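Local coordinates for periplasmic binding protein (Mycobacterium smegmatis, PDB 4MDY) that probably binds an iron-containing solute in the cell envelope and hands it to an ABC importer, as a lipoprotein of the solute-binding protein 8 family, at residues A[130-134]-A[135-139]; A[151-154]-A[155-158]. One frame throughout, in Å; residues are numbered along the deposited sequence.

Contact 1: A[130-134]-A[135-139]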
loop_
_atom_site.group_PDB
_atom_site.type_symbol
_atom_site.label_atom_id
_atom_site.label_comp_id
_atom_site.label_asym_id
_atom_site.label_seq_id
_atom_site.Cartn_x
_atom_site.Cartn_y
_atom_site.Cartn_z
ATOM N N PHE A 130 3.447 -8.680 -7.275
ATOM C CA PHE A 130 2.706 -8.029 -6.204
ATOM C C PHE A 130 3.603 -6.991 -5.530
ATOM O O PHE A 130 4.801 -7.212 -5.357
ATOM C CB PHE A 130 2.282 -9.040 -5.140
ATOM C CG PHE A 130 1.034 -9.815 -5.476
ATOM C CD1 PHE A 130 -0.204 -9.189 -5.502
ATOM C CD2 PHE A 130 1.094 -11.183 -5.713
ATOM C CE1 PHE A 130 -1.350 -9.898 -5.784
ATOM C CE2 PHE A 130 -0.054 -11.904 -5.999
ATOM C CZ PHE A 130 -1.278 -11.261 -6.030
ATOM N N PHE A 131 3.005 -5.878 -5.132
ATOM C CA PHE A 131 3.653 -4.884 -4.277
ATOM C C PHE A 131 4.987 -4.365 -4.817
ATOM O O PHE A 131 5.955 -4.247 -4.075
ATOM C CB PHE A 131 3.798 -5.430 -2.852
ATOM C CG PHE A 131 2.497 -5.899 -2.263
ATOM C CD1 PHE A 131 1.426 -5.027 -2.141
ATOM C CD2 PHE A 131 2.333 -7.213 -1.849
ATOM C CE1 PHE A 131 0.219 -5.450 -1.612
ATOM C CE2 PHE A 131 1.126 -7.642 -1.321
ATOM C CZ PHE A 131 0.070 -6.760 -1.204
ATOM N N GLU A 132 5.022 -4.052 -6.108
ATOM C CA GLU A 132 6.134 -3.289 -6.683
ATOM C C GLU A 132 6.138 -1.883 -6.074
ATOM O O GLU A 132 5.112 -1.429 -5.552
ATOM C CB GLU A 132 6.011 -3.207 -8.208
ATOM C CG GLU A 132 4.891 -2.304 -8.715
ATOM C CD GLU A 132 4.866 -2.143 -10.222
ATOM O OE1 GLU A 132 5.785 -2.620 -10.922
ATOM O OE2 GLU A 132 3.909 -1.518 -10.708
ATOM N N PRO A 133 7.285 -1.181 -6.130
ATOM C CA PRO A 133 7.349 0.168 -5.559
ATOM C C PRO A 133 6.139 1.046 -5.926
ATOM O O PRO A 133 5.771 1.143 -7.098
ATOM C CB PRO A 133 8.651 0.730 -6.146
ATOM C CG PRO A 133 9.516 -0.469 -6.290
ATOM C CD PRO A 133 8.593 -1.608 -6.658
ATOM N N TRP A 134 5.519 1.663 -4.922
ATOM C CA TRP A 134 4.301 2.459 -5.140
ATOM C C TRP A 134 4.479 3.529 -6.212
ATOM O O TRP A 134 3.573 3.791 -6.981
ATOM C CB TRP A 134 3.768 3.071 -3.826
ATOM C CG TRP A 134 4.481 4.282 -3.317
ATOM C CD1 TRP A 134 5.622 4.305 -2.562
ATOM C CD2 TRP A 134 4.108 5.647 -3.519
ATOM N NE1 TRP A 134 5.981 5.603 -2.283
ATOM C CE2 TRP A 134 5.072 6.448 -2.858
ATOM C CE3 TRP A 134 3.058 6.276 -4.196
ATOM C CZ2 TRP A 134 5.014 7.845 -2.855
ATOM C CZ3 TRP A 134 2.994 7.662 -4.187
ATOM C CH2 TRP A 134 3.973 8.433 -3.518
ATOM N N LYS A 135 5.657 4.136 -6.284
ATOM C CA LYS A 135 5.875 5.165 -7.288
ATOM C C LYS A 135 5.880 4.594 -8.718
ATOM O O LYS A 135 5.403 5.244 -9.648
ATOM C CB LYS A 135 7.164 5.935 -6.997
ATOM C CG LYS A 135 7.090 6.760 -5.717
ATOM C CD LYS A 135 8.401 7.491 -5.461
ATOM C CE LYS A 135 8.339 8.275 -4.162
ATOM N NZ LYS A 135 9.618 8.977 -3.867
ATOM N N ASP A 136 6.416 3.387 -8.890
ATOM C CA ASP A 136 6.446 2.755 -10.210
ATOM C C ASP A 136 5.019 2.464 -10.660
ATOM O O ASP A 136 4.637 2.723 -11.799
ATOM C CB ASP A 136 7.228 1.445 -10.179
ATOM C CG ASP A 136 8.700 1.639 -9.921
ATOM O OD1 ASP A 136 9.192 2.790 -9.974
ATOM O OD2 ASP A 136 9.367 0.614 -9.661
ATOM N N GLN A 137 4.229 1.927 -9.745
ATOM C CA GLN A 137 2.825 1.662 -10.030
ATOM C C GLN A 137 2.044 2.942 -10.353
ATOM O O GLN A 137 1.267 2.977 -11.308
ATOM C CB GLN A 137 2.192 0.923 -8.854
ATOM C CG GLN A 137 0.688 0.819 -8.936
ATOM C CD GLN A 137 0.138 -0.120 -7.886
ATOM O OE1 GLN A 137 0.594 -1.256 -7.758
ATOM N NE2 GLN A 137 -0.839 0.351 -7.119
ATOM N N ALA A 138 2.232 3.988 -9.553
ATOM C CA ALA A 138 1.534 5.248 -9.780
ATOM C C ALA A 138 1.928 5.834 -11.126
ATOM O O ALA A 138 1.076 6.260 -11.897
ATOM C CB ALA A 138 1.848 6.239 -8.669
ATOM N N THR A 139 3.225 5.838 -11.417
ATOM C CA THR A 139 3.708 6.425 -12.659
ATOM C C THR A 139 3.133 5.761 -13.919
ATOM O O THR A 139 2.660 6.456 -14.812
ATOM C CB THR A 139 5.246 6.437 -12.713
ATOM O OG1 THR A 139 5.737 7.197 -11.600
ATOM C CG2 THR A 139 5.734 7.087 -13.999
HETATM O O HOH W 1 2.439 -2.042 -5.629
HETATM O O HOH W 2 8.934 -2.508 -10.059
#
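K135 lays its aliphatic chain over one face of the W134 indole. CG of K135 stands 3.8 Å from the centroid of the W134 six-membered ring, 22° off the ring normal. This is a CH-pi contact, set toward the rim of the ring. Farther along, K135 CE meets W134 CZ2 at 3.6 Å. The tryptophan places its CG between its own backbone N and carbonyl carbon (chi1 78°), which sets one ring face against K135 N and the start of the lysine chain. The lysine chain is extended beyond CG and carries NZ past the ring to a salt bridge with D159.

The backbone bonds form the first turn of helix 134-144, with P133 at the N-cap position. P133 O accepts from Q137 N at 3.2 Å and, weakly, from D136 N. W134 O accepts from A138 N at 2.9 Å. One residue on, K135 O takes two donors, T139 N and T139 OG1, from opposite faces of its plane; the OG1 bond is 2.8 Å.

D136 turns its carboxylate against the proline ring, with OD2 3.5 Å from P133 CG. E132 comes back over the turn, and its OE2 lies 3.4 Å from Q137 CA. E132 OE1 accepts from T125 N. A water donates to both E132 O and Q137 OE1, while Q137 NE2 bonds D43 and T39.

Two acidic side chains thus sit near the helix start, E132 OE1 and D136 OD2 being 5.0 Å apart. T125 N probably offsets the charge of E132 in part, and the helix N-terminus would probably ease both.

Contact 2: A[151-154]-A[155-158]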
loop_
_atom_site.group_PDB
_atom_site.type_symbol
_atom_site.label_atom_id
_atom_site.label_comp_id
_atom_site.label_asym_id
_atom_site.label_seq_id
_atom_site.Cartn_x
_atom_site.Cartn_y
_atom_site.Cartn_z
HETATM N N MSE A 151 -0.142 13.002 -11.751
HETATM C CA MSE A 151 0.384 11.885 -10.959
HETATM C C MSE A 151 1.757 12.237 -10.453
HETATM O O MSE A 151 2.102 11.955 -9.304
HETATM C CB MSE A 151 0.426 10.591 -11.769
HETATM C CG MSE A 151 0.735 9.373 -10.903
HETATM SE SE MSE A 151 -0.760 8.959 -9.676
HETATM C CE MSE A 151 -1.860 8.098 -11.069
ATOM N N THR A 152 2.551 12.868 -11.303
ATOM C CA THR A 152 3.872 13.324 -10.876
ATOM C C THR A 152 3.741 14.285 -9.702
ATOM O O THR A 152 4.451 14.155 -8.705
ATOM C CB THR A 152 4.597 14.005 -12.034
ATOM O OG1 THR A 152 4.783 13.040 -13.071
ATOM C CG2 THR A 152 5.957 14.547 -11.599
ATOM N N GLU A 153 2.842 15.251 -9.838
ATOM C CA GLU A 153 2.523 16.174 -8.747
ATOM C C GLU A 153 2.114 15.450 -7.457
ATOM O O GLU A 153 2.572 15.816 -6.377
ATOM C CB GLU A 153 1.405 17.133 -9.172
ATOM C CG GLU A 153 0.970 18.095 -8.081
ATOM C CD GLU A 153 2.098 19.001 -7.627
ATOM O OE1 GLU A 153 3.020 19.282 -8.437
ATOM O OE2 GLU A 153 2.060 19.424 -6.455
ATOM N N LEU A 154 1.262 14.430 -7.579
ATOM C CA LEU A 154 0.795 13.662 -6.418
ATOM C C LEU A 154 1.950 12.940 -5.711
ATOM O O LEU A 154 2.024 12.929 -4.483
ATOM C CB LEU A 154 -0.279 12.648 -6.832
ATOM C CG LEU A 154 -1.687 13.203 -7.055
ATOM C CD1 LEU A 154 -2.436 12.353 -8.071
ATOM C CD2 LEU A 154 -2.459 13.286 -5.741
ATOM N N ILE A 155 2.856 12.355 -6.488
ATOM C CA ILE A 155 4.048 11.714 -5.924
ATOM C C ILE A 155 4.914 12.746 -5.176
ATOM O O ILE A 155 5.352 12.499 -4.045
ATOM C CB ILE A 155 4.865 10.991 -7.019
ATOM C CG1 ILE A 155 4.069 9.796 -7.572
ATOM C CG2 ILE A 155 6.205 10.511 -6.468
ATOM C CD1 ILE A 155 4.626 9.193 -8.854
ATOM N N LYS A 156 5.144 13.896 -5.807
ATOM C CA LYS A 156 5.851 15.019 -5.174
ATOM C C LYS A 156 5.203 15.438 -3.860
ATOM O O LYS A 156 5.889 15.689 -2.871
ATOM C CB LYS A 156 5.856 16.248 -6.086
ATOM C CG LYS A 156 6.919 16.253 -7.165
ATOM C CD LYS A 156 6.745 17.452 -8.091
ATOM C CE LYS A 156 7.659 17.353 -9.306
ATOM N NZ LYS A 156 7.537 18.526 -10.212
ATOM N N SER A 157 3.878 15.539 -3.882
ATOM C CA SER A 157 3.096 15.975 -2.722
ATOM C C SER A 157 3.284 15.046 -1.517
ATOM O O SER A 157 3.431 15.509 -0.389
ATOM C CB SER A 157 1.615 16.054 -3.098
ATOM O OG SER A 157 0.854 16.572 -2.030
ATOM N N VAL A 158 3.271 13.739 -1.767
ATOM C CA VAL A 158 3.505 12.740 -0.723
ATOM C C VAL A 158 4.908 12.863 -0.139
ATOM O O VAL A 158 5.067 12.899 1.077
ATOM C CB VAL A 158 3.281 11.308 -1.252
ATOM C CG1 VAL A 158 3.823 10.264 -0.277
ATOM C CG2 VAL A 158 1.802 11.077 -1.524
HETATM O O HOH W 3 4.653 18.071 -10.670
#
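This is a local contact between successive turns of one alpha-helix, 148-168, which follows helix 134-144 and is consistent with the long lobe-linking helix of this family of binding proteins. Regular i to i+4 backbone bonds join the turns. I155 N gives to M151 O at 2.9 Å, and K156 N to T152 O at 3.0 Å. S157 N and V158 N continue the pattern to E153 O and L154 O.

The side chains divide by environment. M151, a selenomethionine, and I155 share the face turned to helix 134-144. M151 CG approaches I155 CD1 loosely, at 4.4 Å. I155 also folds its CG1 back to 3.4 Å from M151 O, because CG1 sits beside the backbone N (chi1 -67°).

T152, E153 and K156 are exposed. T152 and K156 run side by side, pointing the same way, with CG2 of T152 near CE of K156. T152 OG1 bonds N148 O, one turn earlier. E153 and K156 cross at about a right angle, and their charged atoms do not touch: E153 OE1 and K156 NZ are 4.9 Å apart. One water closes that gap, donating to E153 OE1 and accepting from K156 NZ, each at 3.0 Å.

In the fold
Contacts 1 and 2 belong to consecutive helices, 134-144 and 148-168, that pack against each other. Their centres are about 13 Å apart, but they touch directly, mostly through side chains. W134 CH2 lies 3.7 Å from V158 CG1, and T139 OG1 lies 3.6 Å from I155 CD1. I155 also touches K135, its CG2 3.9 Å from K135 CE. At the other end of the interface, M151 CG comes within 3.3 Å of A138 O. Contact 1 is nearer the chain centre, about 9 Å from it against about 16 Å for contact 2. Its loop carries F131, with W57, W196 and R197 around it, and may face the cleft between the lobes.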